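Local coordinates for protein glycerol Dehydrogenase (Unidentified, PDB 5XN8) that probably catalyses the NAD-dependent oxidation of glycerol to dihydroxyacetone, as a metal-dependent member of the iron-containing alcohol dehydrogenase family, at residues A[171-176]-A[294-299]; A[288-293]-A[356-361]; A[275-280]-A[350-355]. All coordinates share one frame; numbering follows the deposited sequence.

How the contacts relate
The three contacts illustrate how a metal site, probably catalytic, is built into a helical bundle. Segment 171-176 of contact 1 carries Asp171, which binds the zinc ion together with His254 and His271; the centre of contact 1 lies about 12 Å from that of contact 3 and about 11 Å from that of contact 2. The side chain of Phe277 in contact 3 is about 13 Å from the zinc ion, while contact 2 lies away from the known sites. Ser174 CB packs 3.4 Å from Val275 CG1, joining contacts 1 and 3. Contacts 1 and 2 share helix 290-303; contacts 2 and 3 share helix 345-363, their centres about 9 Å apart, and both touch the second subunit.

Contact 1: A[171-176]-A[294-299]; sequences DALSTW and ETVLGF. With ZN (zinc ion), chain E.
Leu173 meets helix 290-303 with both of its methyl groups, each of which has a different partner. Leu173 CD1 lies 3.7 Å from Phe299 CD2. Leu173 CD2 lies 3.9 Å from Val296 CG1. A fork of this kind lets one leucine bridge two residues that are three positions apart on the facing helix. Its CG stands anti to the backbone N (chi1 176°), which carries the fork out from helix 162-185 toward its partners. Phe299 takes the same first torsion, and the Phe299 and Leu173 side chains run alongside one another, pointing opposite ways, whereas Val296 crosses the leucine at a slant and offers a single methyl. The interface is wholly apolar, and all three side chains are buried.

Polar work is done elsewhere on the same turn of helix 162-185. Asp171 OD1 binds the zinc ion at 2.1 Å, and a water occupies a further position on the metal at 2.1 Å from zinc; His254 and His271 supply the remaining protein ligands. The second carboxylate oxygen, OD2, accepts a hydrogen bond from Asp121 N, which would help hold the carboxylate in its orientation. One short run of helix thus presents a metal ligand and a packing residue together. This lies in the helical, metal-binding domain characteristic of the iron-containing alcohol dehydrogenase family.

Around this pairing, helix 197-223 packs against Leu173 through Leu210 and against Ala172 through Cys206. Helix 271-285 touches both partners, meeting Ser174 through Val275 and Thr279, and Val296 through Leu283. Leu305 from a loop packs on Phe299, and the pair of helices sits within a larger helical bundle.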
loop_
_atom_site.group_PDB
_atom_site.type_symbol
_atom_site.label_atom_id
_atom_site.label_comp_id
_atom_site.label_asym_id
_atom_site.label_seq_id
_atom_site.Cartn_x
_atom_site.Cartn_y
_atom_site.Cartn_z
ATOM N N ASP A 171 19.935 -18.457 20.850
ATOM C CA ASP A 171 19.212 -18.457 22.131
ATOM C C ASP A 171 18.192 -17.326 22.173
ATOM O O ASP A 171 17.101 -17.475 22.739
ATOM C CB ASP A 171 20.221 -18.313 23.287
ATOM C CG ASP A 171 19.642 -18.656 24.657
ATOM O OD1 ASP A 171 18.751 -19.518 24.788
ATOM O OD2 ASP A 171 20.125 -18.069 25.645
ATOM N N ALA A 172 18.551 -16.206 21.560
ATOM C CA ALA A 172 17.726 -15.001 21.546
ATOM C C ALA A 172 16.576 -15.073 20.545
ATOM O O ALA A 172 15.495 -14.527 20.803
ATOM C CB ALA A 172 18.600 -13.787 21.260
ATOM N N LEU A 173 16.811 -15.733 19.412
ATOM C CA LEU A 173 15.788 -15.982 18.378
ATOM C C LEU A 173 14.541 -16.689 18.911
ATOM O O LEU A 173 13.442 -16.465 18.412
ATOM C CB LEU A 173 16.405 -16.818 17.235
ATOM C CG LEU A 173 15.545 -17.308 16.062
ATOM C CD1 LEU A 173 15.507 -16.314 14.918
ATOM C CD2 LEU A 173 16.056 -18.645 15.562
ATOM N N SER A 174 14.705 -17.533 19.919
ATOM C CA SER A 174 13.578 -18.226 20.552
ATOM C C SER A 174 12.689 -17.360 21.435
ATOM O O SER A 174 11.605 -17.791 21.813
ATOM C CB SER A 174 14.107 -19.328 21.455
ATOM O OG SER A 174 14.651 -18.760 22.640
ATOM N N THR A 175 13.156 -16.177 21.813
ATOM C CA THR A 175 12.524 -15.426 22.902
ATOM C C THR A 175 11.145 -14.927 22.540
ATOM O O THR A 175 10.202 -15.133 23.307
ATOM C CB THR A 175 13.429 -14.266 23.360
ATOM O OG1 THR A 175 14.688 -14.806 23.760
ATOM C CG2 THR A 175 12.821 -13.524 24.524
ATOM N N TRP A 176 11.025 -14.288 21.381
ATOM C CA TRP A 176 9.710 -13.813 20.879
ATOM C C TRP A 176 8.686 -14.936 20.738
ATOM O O TRP A 176 7.519 -14.753 21.085
ATOM C CB TRP A 176 9.867 -13.103 19.531
ATOM C CG TRP A 176 8.572 -12.906 18.807
ATOM C CD1 TRP A 176 8.245 -13.409 17.598
ATOM C CD2 TRP A 176 7.424 -12.186 19.271
ATOM N NE1 TRP A 176 6.970 -13.037 17.261
ATOM C CE2 TRP A 176 6.438 -12.292 18.275
ATOM C CE3 TRP A 176 7.132 -11.462 20.438
ATOM C CZ2 TRP A 176 5.177 -11.698 18.396
ATOM C CZ3 TRP A 176 5.879 -10.869 20.561
ATOM C CH2 TRP A 176 4.914 -10.989 19.543
ATOM N N GLU A 294 10.349 -19.417 6.674
ATOM C CA GLU A 294 11.426 -19.057 5.740
ATOM C C GLU A 294 12.350 -17.917 6.211
ATOM O O GLU A 294 13.558 -17.949 5.916
ATOM C CB GLU A 294 10.859 -18.741 4.353
ATOM C CG GLU A 294 10.379 -19.966 3.603
ATOM C CD GLU A 294 9.902 -19.651 2.188
ATOM O OE1 GLU A 294 10.044 -18.491 1.726
ATOM O OE2 GLU A 294 9.339 -20.551 1.524
ATOM N N THR A 295 11.806 -16.931 6.921
ATOM C CA THR A 295 12.633 -15.877 7.514
ATOM C C THR A 295 13.566 -16.416 8.608
ATOM O O THR A 295 14.710 -15.968 8.718
ATOM C CB THR A 295 11.827 -14.664 8.057
ATOM O OG1 THR A 295 12.553 -14.126 9.168
ATOM C CG2 THR A 295 10.489 -14.979 8.581
ATOM N N VAL A 296 13.083 -17.379 9.397
ATOM C CA VAL A 296 13.873 -18.007 10.456
ATOM C C VAL A 296 14.914 -18.973 9.879
ATOM O O VAL A 296 16.066 -18.978 10.313
ATOM C CB VAL A 296 12.973 -18.724 11.482
ATOM C CG1 VAL A 296 13.798 -19.517 12.494
ATOM C CG2 VAL A 296 12.106 -17.711 12.206
ATOM N N LEU A 297 14.503 -19.804 8.929
ATOM C CA LEU A 297 15.433 -20.653 8.193
ATOM C C LEU A 297 16.534 -19.816 7.523
ATOM O O LEU A 297 17.728 -20.136 7.633
ATOM C CB LEU A 297 14.696 -21.450 7.114
ATOM C CG LEU A 297 13.860 -22.656 7.523
ATOM C CD1 LEU A 297 13.064 -23.127 6.317
ATOM C CD2 LEU A 297 14.702 -23.798 8.111
ATOM N N GLY A 298 16.115 -18.747 6.845
ATOM C CA GLY A 298 17.024 -17.819 6.186
ATOM C C GLY A 298 17.998 -17.158 7.125
ATOM O O GLY A 298 19.178 -17.058 6.816
ATOM N N PHE A 299 17.508 -16.734 8.283
ATOM C CA PHE A 299 18.361 -16.166 9.331
ATOM C C PHE A 299 19.378 -17.188 9.824
ATOM O O PHE A 299 20.584 -16.903 9.829
ATOM C CB PHE A 299 17.523 -15.653 10.505
ATOM C CG PHE A 299 18.341 -15.176 11.672
ATOM C CD1 PHE A 299 18.892 -13.899 11.671
ATOM C CD2 PHE A 299 18.559 -15.998 12.774
ATOM C CE1 PHE A 299 19.674 -13.459 12.724
ATOM C CE2 PHE A 299 19.325 -15.560 13.840
ATOM C CZ PHE A 299 19.886 -14.288 13.811
HETATM ZN ZN ZN E . 18.346 -20.312 26.670
HETATM O O HOH W 1 17.802 -21.071 28.596
#

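Contact 2: A[288-293]-A[356-361]; sequences SPMEEI and DLLGQQ
With chi1 at -168° and a bend at chi2 (56°), Met290 sends its thioether chain across to Leu358, although its CB does not point straight at the other helix. The terminal CE ends 4.0 Å from Leu358 CD2. Leu358 answers with a CG that lies anti to its carbonyl carbon, beside the backbone N, and its two methyls are divided between two partners. CD2 takes the methionine, while CD1 faces Ile293 CG2 at a looser 4.4 Å. Met290 and Ile293 stand three residues apart on one side of helix 290-303, and the leucine addresses both.

The methionine belongs to the first turn of its helix, for which Pro289 occupies the N-cap position; Pro289 O accepts from Ile293 N at 3.1 Å. On the partner helix, Gln360 NE2 donates to Asp356 OD2 at 2.9 Å. That bond meets the oxygen from above the carboxylate plane, 42° out of it, yet stays close to the plane of the amide. The other oxygen, Asp356 OD1, accepts from Leu309 N, so the carboxylate ties its helix to the loop that follows helix 290-303.

The second subunit, another copy of the protein, also packs on this contact. Leu219 of the second subunit packs on Leu358, Lys216 of the second subunit packs on Ile293 and also hydrogen-bonds to Ser288 O, and Glu215 of that subunit accepts from Gln361 NE2. The arrangement is that of apolar helix packing at a subunit interface, with an intrachain pairing of helices in the all-helical domain completed by a helix from a neighbouring copy.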
loop_
_atom_site.group_PDB
_atom_site.type_symbol
_atom_site.label_atom_id
_atom_site.label_comp_id
_atom_site.label_asym_id
_atom_site.label_seq_id
_atom_site.Cartn_x
_atom_site.Cartn_y
_atom_site.Cartn_z
ATOM N N SER A 288 3.114 -21.997 12.298
ATOM C CA SER A 288 3.392 -20.657 11.834
ATOM C C SER A 288 3.376 -20.676 10.313
ATOM O O SER A 288 3.637 -21.710 9.717
ATOM C CB SER A 288 4.710 -20.157 12.420
ATOM O OG SER A 288 5.898 -20.539 11.732
ATOM N N PRO A 289 3.028 -19.539 9.673
ATOM C CA PRO A 289 2.962 -19.542 8.203
ATOM C C PRO A 289 4.322 -19.767 7.543
ATOM O O PRO A 289 5.354 -19.628 8.193
ATOM C CB PRO A 289 2.384 -18.160 7.862
ATOM C CG PRO A 289 2.635 -17.323 9.054
ATOM C CD PRO A 289 2.721 -18.217 10.241
ATOM N N MET A 290 4.313 -20.110 6.263
ATOM C CA MET A 290 5.532 -20.522 5.563
ATOM C C MET A 290 6.561 -19.392 5.492
ATOM O O MET A 290 7.737 -19.628 5.769
ATOM C CB MET A 290 5.217 -21.069 4.164
ATOM C CG MET A 290 6.382 -21.784 3.480
ATOM S SD MET A 290 7.099 -23.150 4.434
ATOM C CE MET A 290 8.539 -23.572 3.458
ATOM N N GLU A 291 6.125 -18.179 5.170
ATOM C CA GLU A 291 7.101 -17.060 5.053
ATOM C C GLU A 291 7.744 -16.719 6.396
ATOM O O GLU A 291 8.852 -16.195 6.397
ATOM C CB GLU A 291 6.652 -15.839 4.198
ATOM C CG GLU A 291 5.175 -15.608 3.870
ATOM C CD GLU A 291 4.391 -15.173 5.092
ATOM O OE1 GLU A 291 4.483 -15.911 6.103
ATOM O OE2 GLU A 291 3.700 -14.113 5.042
ATOM N N GLU A 292 7.095 -17.039 7.514
ATOM C CA GLU A 292 7.692 -16.912 8.837
ATOM C C GLU A 292 8.739 -18.016 9.058
ATOM O O GLU A 292 9.836 -17.752 9.562
ATOM C CB GLU A 292 6.635 -16.950 9.940
ATOM C CG GLU A 292 7.215 -16.720 11.333
ATOM C CD GLU A 292 6.181 -16.281 12.347
ATOM O OE1 GLU A 292 5.368 -17.106 12.798
ATOM O OE2 GLU A 292 6.162 -15.101 12.733
ATOM N N ILE A 293 8.395 -19.247 8.687
ATOM C CA ILE A 293 9.363 -20.352 8.709
ATOM C C ILE A 293 10.586 -20.000 7.847
ATOM O O ILE A 293 11.719 -20.239 8.258
ATOM C CB ILE A 293 8.711 -21.696 8.253
ATOM C CG1 ILE A 293 7.722 -22.198 9.307
ATOM C CG2 ILE A 293 9.753 -22.773 7.991
ATOM C CD1 ILE A 293 6.715 -23.199 8.778
ATOM N N ASP A 356 13.061 -30.785 10.388
ATOM C CA ASP A 356 14.271 -31.327 9.744
ATOM C C ASP A 356 14.138 -31.351 8.226
ATOM O O ASP A 356 15.018 -30.869 7.515
ATOM C CB ASP A 356 14.553 -32.739 10.278
ATOM C CG ASP A 356 15.706 -33.423 9.577
ATOM O OD1 ASP A 356 16.841 -32.916 9.674
ATOM O OD2 ASP A 356 15.475 -34.476 8.946
ATOM N N LEU A 357 13.027 -31.898 7.733
ATOM C CA LEU A 357 12.751 -31.922 6.294
ATOM C C LEU A 357 12.589 -30.527 5.697
ATOM O O LEU A 357 12.966 -30.317 4.548
ATOM C CB LEU A 357 11.535 -32.800 5.976
ATOM C CG LEU A 357 11.710 -34.307 6.238
ATOM C CD1 LEU A 357 10.466 -35.071 5.839
ATOM C CD2 LEU A 357 12.919 -34.892 5.501
ATOM N N LEU A 358 12.052 -29.571 6.454
ATOM C CA LEU A 358 12.011 -28.165 5.994
ATOM C C LEU A 358 13.404 -27.569 5.862
ATOM O O LEU A 358 13.684 -26.850 4.894
ATOM C CB LEU A 358 11.141 -27.290 6.905
ATOM C CG LEU A 358 9.650 -27.571 6.738
ATOM C CD1 LEU A 358 8.854 -27.102 7.953
ATOM C CD2 LEU A 358 9.086 -26.941 5.468
ATOM N N GLY A 359 14.274 -27.868 6.821
ATOM C CA GLY A 359 15.663 -27.424 6.782
ATOM C C GLY A 359 16.531 -28.076 5.713
ATOM O O GLY A 359 17.421 -27.421 5.169
ATOM N N GLN A 360 16.299 -29.359 5.426
ATOM C CA GLN A 360 17.003 -30.044 4.327
ATOM C C GLN A 360 16.676 -29.382 2.984
ATOM O O GLN A 360 17.564 -28.949 2.265
ATOM C CB GLN A 360 16.659 -31.542 4.277
ATOM C CG GLN A 360 17.261 -32.356 5.408
ATOM C CD GLN A 360 17.069 -33.867 5.222
ATOM O OE1 GLN A 360 17.235 -34.423 4.125
ATOM N NE2 GLN A 360 16.720 -34.542 6.304
ATOM N N GLN A 361 15.384 -29.290 2.676
ATOM C CA GLN A 361 14.924 -28.651 1.442
ATOM C C GLN A 361 15.488 -27.224 1.274
ATOM O O GLN A 361 15.939 -26.843 0.178
ATOM C CB GLN A 361 13.405 -28.612 1.420
ATOM C CG GLN A 361 12.784 -28.345 0.057
ATOM C CD GLN A 361 11.332 -27.926 0.188
ATOM O OE1 GLN A 361 11.026 -26.727 0.256
ATOM N NE2 GLN A 361 10.435 -28.906 0.284
#

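Contact 3: A[275-280]-A[350-355]; sequences VAFGTL and AAILTA
Phe277 and Ile352 form the first shell, their side chains lying roughly perpendicular. Ile352 CG2 comes to the rim of the aromatic ring, in its plane, at 4.0 Å from CE2 of Phe277. The ring also reaches the backbone of the opposite helix, where Phe277 CZ lies 3.9 Å from Ile352 O. A first torsion of -179° places CG of Phe277 anti to the backbone N and brings the far end of the ring across the gap. One turn along, the helices come closer still: Ala355 CB is directed toward the 275-280 helix and lies 4.0 Å from Leu280 O, and the CA atoms of Leu280 and Ala355 are only 6.2 Å apart. The small alanine permits that approach, while the phenylalanine spans the wider part.

This is helix-to-helix packing inside the all-helical domain that, in iron-containing alcohol dehydrogenases, carries the metal ligands; helix 271-285 begins with one of them, His271. Further out, both helices have a threonine whose hydroxyl turns back on its own backbone. Thr279 OG1 donates to Val275 O at 2.8 Å, and the backbone Thr279 N reaches the same oxygen from the opposite face of the carbonyl plane, giving it two donors. Thr354 repeats the pattern on Ala350 O, with its OG1 at 3.0 Å.

Leu309 and Met312 from a loop pack on Phe277, and Ile322 and Val325 of helix 318-329 back Ile352. Elsewhere on helix 345-363, Ala220 and Ala223 of the second subunit lie against Thr354 and Leu353 respectively.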
loop_
_atom_site.group_PDB
_atom_site.type_symbol
_atom_site.label_atom_id
_atom_site.label_comp_id
_atom_site.label_asym_id
_atom_site.label_seq_id
_atom_site.Cartn_x
_atom_site.Cartn_y
_atom_site.Cartn_z
ATOM N N VAL A 275 18.738 -24.509 20.785
ATOM C CA VAL A 275 17.531 -23.682 20.922
ATOM C C VAL A 275 17.070 -23.150 19.557
ATOM O O VAL A 275 15.863 -23.038 19.301
ATOM C CB VAL A 275 17.780 -22.513 21.916
ATOM C CG1 VAL A 275 16.664 -21.481 21.885
ATOM C CG2 VAL A 275 17.953 -23.030 23.333
ATOM N N ALA A 276 18.022 -22.839 18.677
ATOM C CA ALA A 276 17.688 -22.359 17.337
ATOM C C ALA A 276 16.904 -23.401 16.552
ATOM O O ALA A 276 15.893 -23.078 15.920
ATOM C CB ALA A 276 18.938 -21.945 16.590
ATOM N N PHE A 277 17.347 -24.655 16.619
ATOM C CA PHE A 277 16.602 -25.751 16.011
ATOM C C PHE A 277 15.279 -25.990 16.724
ATOM O O PHE A 277 14.259 -26.221 16.075
ATOM C CB PHE A 277 17.416 -27.047 15.982
ATOM C CG PHE A 277 16.685 -28.192 15.328
ATOM C CD1 PHE A 277 16.550 -28.237 13.951
ATOM C CD2 PHE A 277 16.098 -29.189 16.089
ATOM C CE1 PHE A 277 15.849 -29.270 13.335
ATOM C CE2 PHE A 277 15.396 -30.227 15.487
ATOM C CZ PHE A 277 15.281 -30.272 14.105
ATOM N N GLY A 278 15.302 -25.950 18.054
ATOM C CA GLY A 278 14.092 -26.067 18.858
ATOM C C GLY A 278 13.029 -25.024 18.557
ATOM O O GLY A 278 11.842 -25.322 18.641
ATOM N N THR A 279 13.460 -23.813 18.211
ATOM C CA THR A 279 12.561 -22.758 17.744
ATOM C C THR A 279 11.895 -23.132 16.429
ATOM O O THR A 279 10.700 -22.885 16.237
ATOM C CB THR A 279 13.317 -21.430 17.558
ATOM O OG1 THR A 279 13.933 -21.071 18.794
ATOM C CG2 THR A 279 12.378 -20.300 17.136
ATOM N N LEU A 280 12.677 -23.711 15.529
ATOM C CA LEU A 280 12.167 -24.190 14.249
ATOM C C LEU A 280 11.146 -25.298 14.421
ATOM O O LEU A 280 10.132 -25.331 13.715
ATOM C CB LEU A 280 13.316 -24.639 13.328
ATOM C CG LEU A 280 13.625 -23.604 12.240
ATOM C CD1 LEU A 280 15.099 -23.663 11.815
ATOM C CD2 LEU A 280 12.647 -23.767 11.075
ATOM N N ALA A 350 6.573 -35.449 15.611
ATOM C CA ALA A 350 6.091 -34.942 14.321
ATOM C C ALA A 350 6.722 -33.627 13.896
ATOM O O ALA A 350 7.192 -33.477 12.758
ATOM C CB ALA A 350 4.579 -34.778 14.367
ATOM N N ALA A 351 6.719 -32.666 14.815
ATOM C CA ALA A 351 7.250 -31.343 14.536
ATOM C C ALA A 351 8.750 -31.381 14.242
ATOM O O ALA A 351 9.211 -30.758 13.284
ATOM C CB ALA A 351 6.958 -30.411 15.694
ATOM N N ILE A 352 9.499 -32.126 15.051
ATOM C CA ILE A 352 10.954 -32.247 14.883
ATOM C C ILE A 352 11.316 -32.850 13.511
ATOM O O ILE A 352 12.205 -32.330 12.828
ATOM C CB ILE A 352 11.596 -33.040 16.056
ATOM C CG1 ILE A 352 11.548 -32.200 17.338
ATOM C CG2 ILE A 352 13.040 -33.437 15.759
ATOM C CD1 ILE A 352 11.671 -33.015 18.616
ATOM N N LEU A 353 10.617 -33.914 13.104
ATOM C CA LEU A 353 10.902 -34.573 11.828
ATOM C C LEU A 353 10.540 -33.694 10.631
ATOM O O LEU A 353 11.281 -33.644 9.640
ATOM C CB LEU A 353 10.188 -35.930 11.716
ATOM C CG LEU A 353 10.626 -37.043 12.685
ATOM C CD1 LEU A 353 10.078 -38.407 12.271
ATOM C CD2 LEU A 353 12.139 -37.117 12.814
ATOM N N THR A 354 9.410 -33.003 10.724
ATOM C CA THR A 354 8.984 -32.108 9.655
ATOM C C THR A 354 9.896 -30.889 9.551
ATOM O O THR A 354 10.261 -30.477 8.444
ATOM C CB THR A 354 7.529 -31.661 9.847
ATOM O OG1 THR A 354 6.682 -32.811 9.908
ATOM C CG2 THR A 354 7.079 -30.741 8.701
ATOM N N ALA A 355 10.275 -30.335 10.699
ATOM C CA ALA A 355 11.231 -29.227 10.747
ATOM C C ALA A 355 12.549 -29.593 10.074
ATOM O O ALA A 355 13.081 -28.806 9.286
ATOM C CB ALA A 355 11.483 -28.800 12.178
#